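Local atomic coordinates of Hit-like protein involved in cell-cycle regulation (Bartonella henselae, PDB entry 3LB5), a protein that probably binds nucleotides and may hydrolyse nucleoside phosphoramidates, as other histidine triad (HIT) proteins of the HINT type do. Residues V43-D48 with K155-A160; M55-Q60 with E148-N153; K71-L76 with Y122-H127; G106-Q111 with I129-G134. All blocks are in the same frame, centred on the assembly; numbering follows the deposited sequence.

Contact 1 of 4, residues V43-D48 with K155-A160; sequences VRVYED and KKIRAA
The backbone carbonyl oxygen of Arg44 is gripped by two nitrogens of one side chain, Arg158. The guanidinium meets it edge-on, through NE and NH1. Arg158 NH1 lies 2.7 Å from Arg44 O, and Arg158 NE lies 3.0 Å from the same oxygen. The oxygen sits close to the guanidinium plane. NE lies in the carbonyl plane, while NH1 is tilted about 29° from it. Neither bond is straight, as expected when two N-H groups share one acceptor. The Arg158 chain is extended from CG to NE and carries the group across to the strand. On the way, Arg158 CG passes 3.4 Å from Val45 O. Val43 CG1 touches NH1 obliquely. A long, weak ion pair with Glu151 also reaches NH1.

The contact lays the C-terminal helix 147-160 against the edge strand 44-47 of the HIT-fold sheet. This strand carries a classic beta bulge, in which Val45 and Tyr46 both face Ala53.

Next to the polar grip, Val45 meets Ile157. Val45 CB is 3.9 Å from Ile157 CG2, and both Val45 methyls lie near that same branch. The chi1 of Ile157 (-64°) leaves CG2, not CG1, as the branch that meets Val45. The Arg44 side chain leaves its CA away from the helix. Its NH1 forms a salt bridge with Glu47 OE2, 3.1 Å away, and Glu47 in turn pairs with Lys70.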
loop_
_atom_site.group_PDB
_atom_site.type_symbol
_atom_site.label_atom_id
_atom_site.label_comp_id
_atom_site.label_asym_id
_atom_site.label_seq_id
_atom_site.Cartn_x
_atom_site.Cartn_y
_atom_site.Cartn_z
ATOM N N VAL B 43 6.153 19.779 5.491
ATOM C CA VAL B 43 5.079 20.067 6.411
ATOM C C VAL B 43 4.781 18.721 7.043
ATOM O O VAL B 43 4.059 17.897 6.478
ATOM C CB VAL B 43 3.835 20.667 5.694
ATOM C CG1 VAL B 43 2.746 20.986 6.713
ATOM C CG2 VAL B 43 4.225 21.919 4.929
ATOM N N ARG B 44 5.393 18.492 8.197
ATOM C CA ARG B 44 5.336 17.195 8.845
ATOM C C ARG B 44 4.115 17.118 9.760
ATOM O O ARG B 44 3.810 18.071 10.467
ATOM C CB ARG B 44 6.610 16.974 9.662
ATOM C CG ARG B 44 7.890 17.074 8.828
ATOM C CD ARG B 44 9.135 16.639 9.604
ATOM N NE ARG B 44 10.308 16.806 8.747
ATOM C CZ ARG B 44 11.511 16.296 8.984
ATOM N NH1 ARG B 44 11.748 15.573 10.079
ATOM N NH2 ARG B 44 12.487 16.520 8.125
ATOM N N VAL B 45 3.424 15.984 9.729
ATOM C CA VAL B 45 2.282 15.757 10.605
ATOM C C VAL B 45 2.617 14.803 11.763
ATOM O O VAL B 45 1.996 14.865 12.812
ATOM C CB VAL B 45 1.021 15.280 9.829
ATOM C CG1 VAL B 45 0.578 16.340 8.823
ATOM C CG2 VAL B 45 1.250 13.968 9.104
ATOM N N TYR B 46 3.602 13.938 11.572
ATOM C CA TYR B 46 3.949 12.927 12.568
ATOM C C TYR B 46 5.372 12.459 12.290
ATOM O O TYR B 46 5.828 12.461 11.142
ATOM C CB TYR B 46 2.951 11.737 12.526
ATOM C CG TYR B 46 3.353 10.516 13.353
ATOM C CD1 TYR B 46 3.170 10.494 14.730
ATOM C CD2 TYR B 46 3.906 9.386 12.745
ATOM C CE1 TYR B 46 3.542 9.387 15.498
ATOM C CE2 TYR B 46 4.293 8.267 13.507
ATOM C CZ TYR B 46 4.104 8.281 14.885
ATOM O OH TYR B 46 4.466 7.191 15.659
ATOM N N GLU B 47 6.063 12.067 13.359
ATOM C CA GLU B 47 7.433 11.611 13.277
ATOM C C GLU B 47 7.757 10.768 14.522
ATOM O O GLU B 47 7.328 11.093 15.615
ATOM C CB GLU B 47 8.350 12.839 13.194
ATOM C CG GLU B 47 9.818 12.544 12.974
ATOM C CD GLU B 47 10.670 13.795 12.773
ATOM O OE1 GLU B 47 11.902 13.630 12.758
ATOM O OE2 GLU B 47 10.122 14.921 12.607
ATOM N N ASP B 48 8.461 9.663 14.326
ATOM C CA ASP B 48 9.080 8.942 15.427
ATOM C C ASP B 48 10.521 8.607 15.025
ATOM O O ASP B 48 11.032 9.184 14.076
ATOM C CB ASP B 48 8.240 7.720 15.841
ATOM C CG ASP B 48 8.077 6.681 14.737
ATOM O OD1 ASP B 48 8.934 6.568 13.819
ATOM O OD2 ASP B 48 7.073 5.919 14.818
ATOM N N LYS B 155 -2.462 20.649 10.484
ATOM C CA LYS B 155 -2.970 20.896 11.840
ATOM C C LYS B 155 -4.172 20.004 12.175
ATOM O O LYS B 155 -4.226 19.421 13.257
ATOM C CB LYS B 155 -3.292 22.390 12.032
ATOM N N LYS B 156 -5.092 19.869 11.220
ATOM C CA LYS B 156 -6.256 18.978 11.322
ATOM C C LYS B 156 -5.855 17.523 11.550
ATOM O O LYS B 156 -6.428 16.814 12.387
ATOM C CB LYS B 156 -7.074 19.045 10.028
ATOM C CG LYS B 156 -7.870 20.314 9.807
ATOM C CD LYS B 156 -8.283 20.367 8.342
ATOM C CE LYS B 156 -9.669 20.905 8.143
ATOM N NZ LYS B 156 -10.171 20.567 6.764
ATOM N N ILE B 157 -4.878 17.078 10.768
ATOM C CA ILE B 157 -4.344 15.738 10.883
ATOM C C ILE B 157 -3.647 15.574 12.247
ATOM O O ILE B 157 -3.880 14.584 12.950
ATOM C CB ILE B 157 -3.399 15.424 9.692
ATOM C CG1 ILE B 157 -4.203 15.447 8.375
ATOM C CG2 ILE B 157 -2.727 14.080 9.879
ATOM C CD1 ILE B 157 -3.355 15.452 7.098
ATOM N N ARG B 158 -2.846 16.566 12.631
ATOM C CA ARG B 158 -2.126 16.536 13.914
ATOM C C ARG B 158 -3.078 16.442 15.113
ATOM O O ARG B 158 -2.774 15.770 16.098
ATOM C CB ARG B 158 -1.207 17.753 14.075
ATOM C CG ARG B 158 0.124 17.676 13.325
ATOM C CD ARG B 158 1.013 18.901 13.608
ATOM N NE ARG B 158 1.892 19.221 12.475
ATOM C CZ ARG B 158 1.865 20.365 11.787
ATOM N NH1 ARG B 158 2.696 20.551 10.764
ATOM N NH2 ARG B 158 1.018 21.334 12.122
ATOM N N ALA B 159 -4.217 17.126 15.024
ATOM C CA ALA B 159 -5.231 17.082 16.081
ATOM C C ALA B 159 -6.024 15.761 16.101
ATOM O O ALA B 159 -6.542 15.364 17.149
ATOM C CB ALA B 159 -6.178 18.280 15.968
ATOM N N ALA B 160 -6.103 15.091 14.951
ATOM C CA ALA B 160 -6.831 13.822 14.803
ATOM C C ALA B 160 -6.018 12.580 15.185
ATOM O O ALA B 160 -6.561 11.474 15.293
ATOM C CB ALA B 160 -7.363 13.683 13.373
#

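Contact 2 of 4, residues M55-Q60 with E148-N153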
loop_
_atom_site.group_PDB
_atom_site.type_symbol
_atom_site.label_atom_id
_atom_site.label_comp_id
_atom_site.label_asym_id
_atom_site.label_seq_id
_atom_site.Cartn_x
_atom_site.Cartn_y
_atom_site.Cartn_z
ATOM N N MET B 55 2.953 16.237 4.375
ATOM C CA MET B 55 1.979 16.574 3.355
ATOM C C MET B 55 2.578 16.446 1.962
ATOM O O MET B 55 3.697 16.918 1.708
ATOM C CB MET B 55 1.452 17.999 3.582
ATOM C CG MET B 55 0.870 18.251 4.991
ATOM S SD MET B 55 -0.270 16.965 5.533
ATOM C CE MET B 55 -1.586 17.242 4.332
ATOM N N ASP B 56 1.832 15.801 1.063
ATOM C CA ASP B 56 2.175 15.820 -0.353
ATOM C C ASP B 56 1.927 17.235 -0.893
ATOM O O ASP B 56 0.843 17.789 -0.689
ATOM C CB ASP B 56 1.301 14.799 -1.110
ATOM C CG ASP B 56 1.802 14.516 -2.528
ATOM O OD1 ASP B 56 2.245 15.451 -3.229
ATOM O OD2 ASP B 56 1.748 13.347 -2.961
ATOM N N ILE B 57 2.917 17.826 -1.571
ATOM C CA ILE B 57 2.785 19.195 -2.101
ATOM C C ILE B 57 2.002 19.300 -3.419
ATOM O O ILE B 57 1.667 20.406 -3.856
ATOM C CB ILE B 57 4.150 19.954 -2.235
ATOM C CG1 ILE B 57 5.051 19.323 -3.309
ATOM C CG2 ILE B 57 4.840 20.090 -0.842
ATOM C CD1 ILE B 57 6.323 20.108 -3.573
ATOM N N MET B 58 1.712 18.166 -4.047
ATOM C CA MET B 58 0.802 18.162 -5.197
ATOM C C MET B 58 -0.303 17.149 -4.919
ATOM O O MET B 58 -0.347 16.085 -5.542
ATOM C CB MET B 58 1.546 17.832 -6.489
ATOM C CG MET B 58 2.482 18.937 -6.978
ATOM S SD MET B 58 3.602 18.299 -8.249
ATOM C CE MET B 58 4.836 17.516 -7.227
ATOM N N PRO B 59 -1.183 17.458 -3.950
ATOM C CA PRO B 59 -2.058 16.389 -3.450
ATOM C C PRO B 59 -3.127 15.991 -4.460
ATOM O O PRO B 59 -3.597 16.833 -5.237
ATOM C CB PRO B 59 -2.710 17.022 -2.216
ATOM C CG PRO B 59 -2.712 18.478 -2.503
ATOM C CD PRO B 59 -1.417 18.729 -3.243
ATOM N N GLN B 60 -3.496 14.714 -4.447
ATOM C CA GLN B 60 -4.588 14.224 -5.290
ATOM C C GLN B 60 -5.943 14.464 -4.637
ATOM O O GLN B 60 -6.977 14.333 -5.290
ATOM C CB GLN B 60 -4.399 12.740 -5.599
ATOM C CG GLN B 60 -3.167 12.438 -6.439
ATOM C CD GLN B 60 -2.972 10.953 -6.648
ATOM O OE1 GLN B 60 -2.009 10.370 -6.157
ATOM N NE2 GLN B 60 -3.889 10.330 -7.379
ATOM N N GLU B 148 1.338 27.449 3.156
ATOM C CA GLU B 148 0.344 27.846 4.168
ATOM C C GLU B 148 -0.921 26.961 4.183
ATOM O O GLU B 148 -1.425 26.618 5.260
ATOM C CB GLU B 148 -0.017 29.335 4.036
ATOM N N ILE B 149 -1.418 26.579 3.003
ATOM C CA ILE B 149 -2.578 25.675 2.912
ATOM C C ILE B 149 -2.281 24.249 3.407
ATOM O O ILE B 149 -3.106 23.645 4.096
ATOM C CB ILE B 149 -3.205 25.645 1.494
ATOM C CG1 ILE B 149 -3.767 27.032 1.126
ATOM C CG2 ILE B 149 -4.317 24.572 1.406
ATOM C CD1 ILE B 149 -4.419 27.105 -0.267
ATOM N N LEU B 150 -1.102 23.723 3.065
ATOM C CA LEU B 150 -0.676 22.410 3.546
ATOM C C LEU B 150 -0.640 22.367 5.063
ATOM O O LEU B 150 -0.981 21.340 5.664
ATOM C CB LEU B 150 0.708 22.041 2.992
ATOM C CG LEU B 150 0.770 21.911 1.475
ATOM C CD1 LEU B 150 2.201 21.666 1.049
ATOM C CD2 LEU B 150 -0.174 20.784 1.019
ATOM N N GLU B 151 -0.207 23.478 5.668
ATOM C CA GLU B 151 -0.139 23.637 7.131
ATOM C C GLU B 151 -1.498 23.579 7.824
ATOM O O GLU B 151 -1.650 22.911 8.848
ATOM C CB GLU B 151 0.558 24.955 7.509
ATOM C CG GLU B 151 2.070 24.923 7.412
ATOM C CD GLU B 151 2.741 24.054 8.487
ATOM O OE1 GLU B 151 2.074 23.592 9.444
ATOM O OE2 GLU B 151 3.959 23.823 8.362
ATOM N N GLU B 152 -2.480 24.293 7.280
ATOM C CA GLU B 152 -3.839 24.235 7.803
ATOM C C GLU B 152 -4.367 22.792 7.752
ATOM O O GLU B 152 -5.030 22.335 8.680
ATOM C CB GLU B 152 -4.733 25.228 7.053
ATOM C CG GLU B 152 -6.124 24.739 6.695
ATOM C CD GLU B 152 -6.681 25.456 5.473
ATOM O OE1 GLU B 152 -7.390 24.797 4.681
ATOM O OE2 GLU B 152 -6.391 26.662 5.288
ATOM N N ASN B 153 -4.029 22.075 6.684
ATOM C CA ASN B 153 -4.407 20.666 6.554
ATOM C C ASN B 153 -3.632 19.767 7.513
ATOM O O ASN B 153 -4.201 18.827 8.095
ATOM C CB ASN B 153 -4.287 20.203 5.095
ATOM C CG ASN B 153 -5.335 20.843 4.195
ATOM O OD1 ASN B 153 -6.352 21.317 4.676
ATOM N ND2 ASN B 153 -5.098 20.842 2.895
#
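Leu150 puts its two methyls against different residues of 55-60. Leu150 CD1 packs on Ile57 CG2 at 3.6 Å. Leu150 CD2 lies 3.6 Å from the carbonyl oxygen of Asp56 and 4.1 Å from Met55 CB. Met55 runs beside the helix. Its CG is 3.7 Å from Leu150 O, and its CE methyl reaches Asn153 CB at 4.1 Å. The Met55 chain bends at both chi2 (-47°) and chi3 (-66°), which folds the methyl back to the next helical turn. Leu150 and Asn153 are three residues apart, so both present their CB atoms to the same side. No hydrogen bond links the two segments, and the contact is mainly apolar.

The next shell fixes the loop. Asp56 OD1 accepts from Met58 N at 2.9 Å, forming an Asx turn. The acceptor is met on its anti side, 26° out of the carboxylate plane. Ile57 N is hydrogen-bonded to an unidentified molecule, which probably comes from the crystallisation liquor. Backbone bonds tie Asp56 to His64 and Ile57 to Thr145.

Met55 ends strand 51-55 and also packs on Ala154 and Ile157. Helix 147-160 thus lies beside the exit of this strand, where the chain loops toward strand 65-69.

Contact 3 of 4, residues K71-L76 with Y122-H127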
loop_
_atom_site.group_PDB
_atom_site.type_symbol
_atom_site.label_atom_id
_atom_site.label_comp_id
_atom_site.label_asym_id
_atom_site.label_seq_id
_atom_site.Cartn_x
_atom_site.Cartn_y
_atom_site.Cartn_z
ATOM N N LYS B 71 15.097 5.377 7.265
ATOM C CA LYS B 71 16.134 4.541 6.681
ATOM C C LYS B 71 15.897 4.382 5.183
ATOM O O LYS B 71 14.815 3.976 4.770
ATOM C CB LYS B 71 16.256 3.190 7.386
ATOM C CG LYS B 71 17.388 2.285 6.822
ATOM C CD LYS B 71 17.483 0.961 7.596
ATOM C CE LYS B 71 18.768 0.224 7.271
ATOM N NZ LYS B 71 18.773 -0.266 5.844
ATOM N N GLY B 72 16.927 4.697 4.393
ATOM C CA GLY B 72 16.832 4.732 2.938
ATOM C C GLY B 72 16.664 3.382 2.239
ATOM O O GLY B 72 17.364 2.421 2.537
ATOM N N SER B 73 15.694 3.306 1.333
ATOM C CA SER B 73 15.665 2.263 0.303
ATOM C C SER B 73 14.962 2.887 -0.887
ATOM O O SER B 73 14.207 3.847 -0.722
ATOM C CB SER B 73 14.957 0.971 0.770
ATOM O OG SER B 73 13.581 1.164 1.024
ATOM N N ARG B 74 15.224 2.378 -2.085
ATOM C CA ARG B 74 14.579 2.925 -3.288
ATOM C C ARG B 74 13.060 2.749 -3.244
ATOM O O ARG B 74 12.315 3.615 -3.706
ATOM C CB ARG B 74 15.120 2.238 -4.547
ATOM C CG ARG B 74 16.608 2.572 -4.824
ATOM C CD ARG B 74 17.125 1.949 -6.085
ATOM N NE ARG B 74 16.486 2.447 -7.295
ATOM C CZ ARG B 74 15.510 1.835 -7.967
ATOM N NH1 ARG B 74 15.004 0.669 -7.547
ATOM N NH2 ARG B 74 15.037 2.398 -9.084
ATOM N N ASN B 75 12.620 1.601 -2.733
ATOM C CA ASN B 75 11.188 1.274 -2.711
ATOM C C ASN B 75 10.932 0.084 -1.793
ATOM O O ASN B 75 11.735 -0.171 -0.891
ATOM C CB ASN B 75 10.620 1.098 -4.144
ATOM C CG ASN B 75 11.321 0.017 -4.944
ATOM O OD1 ASN B 75 11.715 -1.016 -4.420
ATOM N ND2 ASN B 75 11.423 0.231 -6.245
ATOM N N LEU B 76 9.822 -0.635 -1.987
ATOM C CA LEU B 76 9.474 -1.749 -1.089
ATOM C C LEU B 76 10.379 -2.964 -1.262
ATOM O O LEU B 76 10.660 -3.700 -0.301
ATOM C CB LEU B 76 8.009 -2.185 -1.327
ATOM C CG LEU B 76 7.429 -3.167 -0.298
ATOM C CD1 LEU B 76 7.108 -2.416 0.944
ATOM C CD2 LEU B 76 6.184 -3.827 -0.826
ATOM N N TYR B 122 12.507 8.132 -5.840
ATOM C CA TYR B 122 13.055 6.801 -5.586
ATOM C C TYR B 122 13.531 6.603 -4.154
ATOM O O TYR B 122 14.663 6.205 -3.895
ATOM C CB TYR B 122 14.110 6.454 -6.632
ATOM C CG TYR B 122 13.436 6.240 -7.956
ATOM C CD1 TYR B 122 12.805 5.037 -8.239
ATOM C CD2 TYR B 122 13.359 7.263 -8.892
ATOM C CE1 TYR B 122 12.123 4.847 -9.427
ATOM C CE2 TYR B 122 12.690 7.073 -10.108
ATOM C CZ TYR B 122 12.078 5.854 -10.354
ATOM O OH TYR B 122 11.439 5.632 -11.549
ATOM N N HIS B 123 12.622 6.931 -3.238
ATOM C CA HIS B 123 12.711 6.578 -1.833
ATOM C C HIS B 123 11.359 5.942 -1.419
ATOM O O HIS B 123 10.299 6.378 -1.883
ATOM C CB HIS B 123 12.983 7.845 -1.014
ATOM C CG HIS B 123 13.175 7.582 0.442
ATOM N ND1 HIS B 123 14.419 7.363 0.992
ATOM C CD2 HIS B 123 12.283 7.467 1.455
ATOM C CE1 HIS B 123 14.287 7.128 2.290
ATOM N NE2 HIS B 123 13.003 7.204 2.601
ATOM N N LEU B 124 11.384 4.907 -0.579
ATOM C CA LEU B 124 10.138 4.225 -0.169
ATOM C C LEU B 124 9.124 5.223 0.401
ATOM O O LEU B 124 9.423 5.928 1.332
ATOM C CB LEU B 124 10.410 3.096 0.851
ATOM C CG LEU B 124 9.201 2.285 1.381
ATOM C CD1 LEU B 124 8.338 1.661 0.260
ATOM C CD2 LEU B 124 9.672 1.218 2.364
ATOM N N HIS B 125 7.953 5.327 -0.212
ATOM C CA HIS B 125 6.879 6.114 0.367
ATOM C C HIS B 125 5.518 5.481 0.126
ATOM O O HIS B 125 5.257 4.970 -0.968
ATOM C CB HIS B 125 6.896 7.567 -0.134
ATOM C CG HIS B 125 6.783 7.714 -1.627
ATOM N ND1 HIS B 125 7.788 7.328 -2.486
ATOM C CD2 HIS B 125 5.808 8.253 -2.405
ATOM C CE1 HIS B 125 7.428 7.594 -3.736
ATOM N NE2 HIS B 125 6.238 8.170 -3.714
ATOM N N PHE B 126 4.654 5.534 1.146
ATOM C CA PHE B 126 3.227 5.189 1.010
ATOM C C PHE B 126 2.390 6.462 0.871
ATOM O O PHE B 126 2.603 7.446 1.589
ATOM C CB PHE B 126 2.735 4.386 2.220
ATOM C CG PHE B 126 3.213 2.958 2.240
ATOM C CD1 PHE B 126 2.323 1.922 2.004
ATOM C CD2 PHE B 126 4.547 2.649 2.532
ATOM C CE1 PHE B 126 2.763 0.590 2.017
ATOM C CE2 PHE B 126 4.998 1.315 2.563
ATOM C CZ PHE B 126 4.094 0.286 2.302
ATOM N N HIS B 127 1.480 6.455 -0.098
ATOM C CA HIS B 127 0.454 7.487 -0.230
ATOM C C HIS B 127 -0.753 7.165 0.649
ATOM O O HIS B 127 -1.292 6.035 0.605
ATOM C CB HIS B 127 -0.047 7.562 -1.685
ATOM C CG HIS B 127 0.992 7.972 -2.659
ATOM N ND1 HIS B 127 1.269 9.300 -2.924
ATOM C CD2 HIS B 127 1.798 7.245 -3.468
ATOM C CE1 HIS B 127 2.220 9.373 -3.842
ATOM N NE2 HIS B 127 2.555 8.141 -4.193
#
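Arg74 lies alongside Tyr122, with its guanidinium beside the ring. The two side chains point the same way and their planes differ by only 14°. Arg74 NH2 is 3.6 Å from Tyr122 CD1, set obliquely to the ring. A bend at chi3 (65°) lays the guanidinium there. The charge of Arg74 is paired with Glu114, through a salt bridge from NH1.

The backbones meet closely here. Leu124 N donates to Ser73 O at 3.0 Å, tilted 30° from the carbonyl plane. Ser73 O also receives a CA-H...O contact from His123 CA and stands over one face of the His123 ring. Arg74 CA makes a similar contact with Tyr122 O at 3.3 Å. Gly72 CA lies 3.6 Å from His123 CE1. The His123 ring is hydrogen-bonded at both nitrogens, ND1 with Tyr26 and NE2 with Pro69 O.

Leu124 CD1 packs on Leu76 CB at 4.2 Å and passes close to Leu76 N. Ser73 OG touches Leu124 CB, and Ser73 OG donates to Asn75 O at 3.0 Å. Leu76 CD1 approaches the Phe126 ring obliquely.

The run His123, His125, His127 matches the alternating histidines of the HIT signature. His125 ND1 donates to His123 O at 2.8 Å, almost straight, which fixes the rotation of the His125 ring.

Residues 71-76 are part of the loop between strand 65-69 and helix 81-101, and lie against the entry to strand 126-131. Leu76, Leu124 and Phe126 pack on that helix. Leu76 and Phe126 also touch the second subunit.

Contact 4 of 4, residues G106-Q111 with I129-G134; sequences GITVMQ and IPRMEG
Arg131 crosses from its own strand to Thr108 on the next. Its CB lies 3.6 Å from Gly106 O, where the partner has no side chain. CG passes 3.3 Å from Thr108 OG1, and CD follows at a similar distance. The chain bends at chi2 (-59°) and chi3 (-64°), which brings the edge of the guanidinium to Thr108. At the tip, Arg131 NH1 donates to Thr108 OG1 at 3.0 Å. The bond is bent, and the oxygen lies 20° out of the guanidinium plane. Thr108 OG1 also hydrogen-bonds to Ser117 of the second subunit.

The backbones form a regular antiparallel ladder. Gly106 with Arg131 and Thr108 with Ile129 are hydrogen-bonded pairs, each joined by two backbone bonds. Arg131 N to Gly106 O is 2.7 Å, and Thr108 N to Ile129 O is 2.8 Å. Ile107 with Pro130 is the non-hydrogen-bonded pair between them. On the face of the sheet that carries these two, Ile107 CD1 rests 3.8 Å from Pro130 CA, and both residues pack on helix 81-101.

Strand 106-113 is the edge of the sheet within one chain. It pairs antiparallel with a strand of the second subunit, so the sheet continues across the interface, as in HINT-type HIT dimers.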
loop_
_atom_site.group_PDB
_atom_site.type_symbol
_atom_site.label_atom_id
_atom_site.label_comp_id
_atom_site.label_asym_id
_atom_site.label_seq_id
_atom_site.Cartn_x
_atom_site.Cartn_y
_atom_site.Cartn_z
ATOM N N GLY B 106 -13.646 7.424 2.496
ATOM C CA GLY B 106 -12.701 6.322 2.362
ATOM C C GLY B 106 -11.246 6.743 2.392
ATOM O O GLY B 106 -10.927 7.932 2.356
ATOM N N ILE B 107 -10.356 5.751 2.454
ATOM C CA ILE B 107 -8.921 6.003 2.427
ATOM C C ILE B 107 -8.273 5.058 1.424
ATOM O O ILE B 107 -8.396 3.836 1.549
ATOM C CB ILE B 107 -8.267 5.813 3.830
ATOM C CG1 ILE B 107 -8.763 6.883 4.838
ATOM C CG2 ILE B 107 -6.724 5.787 3.707
ATOM C CD1 ILE B 107 -8.172 8.285 4.622
ATOM N N THR B 108 -7.559 5.631 0.454
ATOM C CA THR B 108 -6.762 4.834 -0.486
ATOM C C THR B 108 -5.286 4.886 -0.100
ATOM O O THR B 108 -4.713 5.968 0.051
ATOM C CB THR B 108 -6.950 5.319 -1.943
ATOM O OG1 THR B 108 -8.331 5.187 -2.314
ATOM C CG2 THR B 108 -6.090 4.474 -2.916
ATOM N N VAL B 109 -4.687 3.708 0.069
ATOM C CA VAL B 109 -3.262 3.592 0.344
ATOM C C VAL B 109 -2.615 3.070 -0.923
ATOM O O VAL B 109 -3.062 2.070 -1.480
ATOM C CB VAL B 109 -2.998 2.617 1.519
ATOM C CG1 VAL B 109 -1.499 2.371 1.733
ATOM C CG2 VAL B 109 -3.715 3.126 2.789
ATOM N N MET B 110 -1.561 3.738 -1.388
ATOM C CA MET B 110 -0.848 3.251 -2.568
ATOM C C MET B 110 0.641 3.243 -2.327
ATOM O O MET B 110 1.170 4.087 -1.591
ATOM C CB MET B 110 -1.138 4.118 -3.800
ATOM C CG MET B 110 -2.612 4.277 -4.081
ATOM S SD MET B 110 -2.861 5.061 -5.668
ATOM C CE MET B 110 -2.330 6.748 -5.415
ATOM N N GLN B 111 1.328 2.314 -2.973
ATOM C CA GLN B 111 2.773 2.276 -2.860
ATOM C C GLN B 111 3.340 1.832 -4.216
ATOM O O GLN B 111 2.960 0.776 -4.744
ATOM C CB GLN B 111 3.204 1.372 -1.705
ATOM C CG GLN B 111 4.737 1.461 -1.389
ATOM C CD GLN B 111 5.563 0.530 -2.246
ATOM O OE1 GLN B 111 5.158 -0.599 -2.517
ATOM N NE2 GLN B 111 6.710 1.007 -2.717
ATOM N N ILE B 129 -4.449 8.669 0.951
ATOM C CA ILE B 129 -5.337 9.583 0.235
ATOM C C ILE B 129 -6.784 9.463 0.709
ATOM O O ILE B 129 -7.418 8.409 0.544
ATOM C CB ILE B 129 -5.255 9.386 -1.312
ATOM C CG1 ILE B 129 -3.792 9.305 -1.787
ATOM C CG2 ILE B 129 -6.070 10.478 -2.054
ATOM C CD1 ILE B 129 -3.637 8.943 -3.255
ATOM N N PRO B 130 -7.329 10.555 1.272
ATOM C CA PRO B 130 -8.751 10.534 1.582
ATOM C C PRO B 130 -9.652 10.556 0.340
ATOM O O PRO B 130 -9.365 11.240 -0.666
ATOM C CB PRO B 130 -8.952 11.803 2.422
ATOM C CG PRO B 130 -7.870 12.727 2.009
ATOM C CD PRO B 130 -6.730 11.896 1.456
ATOM N N ARG B 131 -10.730 9.782 0.410
ATOM C CA ARG B 131 -11.685 9.689 -0.688
ATOM C C ARG B 131 -13.027 10.196 -0.217
ATOM O O ARG B 131 -13.351 10.102 0.963
ATOM C CB ARG B 131 -11.830 8.238 -1.154
ATOM C CG ARG B 131 -10.498 7.603 -1.576
ATOM C CD ARG B 131 -9.884 8.396 -2.710
ATOM N NE ARG B 131 -10.735 8.329 -3.891
ATOM C CZ ARG B 131 -10.623 7.386 -4.823
ATOM N NH1 ARG B 131 -9.682 6.438 -4.707
ATOM N NH2 ARG B 131 -11.428 7.396 -5.871
ATOM N N MET B 132 -13.780 10.771 -1.142
ATOM C CA MET B 132 -15.168 11.150 -0.874
ATOM C C MET B 132 -16.008 10.447 -1.899
ATOM O O MET B 132 -15.590 10.293 -3.051
ATOM C CB MET B 132 -15.365 12.661 -0.996
ATOM C CG MET B 132 -14.550 13.490 -0.007
ATOM S SD MET B 132 -14.966 13.157 1.718
ATOM C CE MET B 132 -14.007 14.432 2.541
ATOM N N GLU B 133 -17.193 10.007 -1.480
ATOM C CA GLU B 133 -18.124 9.334 -2.374
ATOM C C GLU B 133 -18.366 10.195 -3.611
ATOM O O GLU B 133 -18.657 11.389 -3.493
ATOM C CB GLU B 133 -19.434 9.031 -1.640
ATOM N N GLY B 134 -18.173 9.593 -4.786
ATOM C CA GLY B 134 -18.440 10.231 -6.070
ATOM C C GLY B 134 -17.504 11.353 -6.475
ATOM O O GLY B 134 -17.827 12.153 -7.356
#

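How the contacts relate
All four contacts are largely buried, but their chemistry differs. Contacts 1 and 2 share helix 147-160, contact 1 setting it against strand 44-47 and contact 2 against the end of strand 51-55 and the loop that follows. Contact 1 adds an arginine grip on a backbone oxygen, whereas contact 2 relies on apolar side chains and borders the unknown ligand. Contacts 3 and 4 share strand 126-131, and a probable backbone hydrogen bond from His127 N to Met110 O joins them. Contact 4 is a regular strand ladder; contact 3 packs a loop on the residues leading into that strand and on its first residue. Both touch the second subunit. Gln60 of contact 2 packs on Ile129 and Met110 of contact 4.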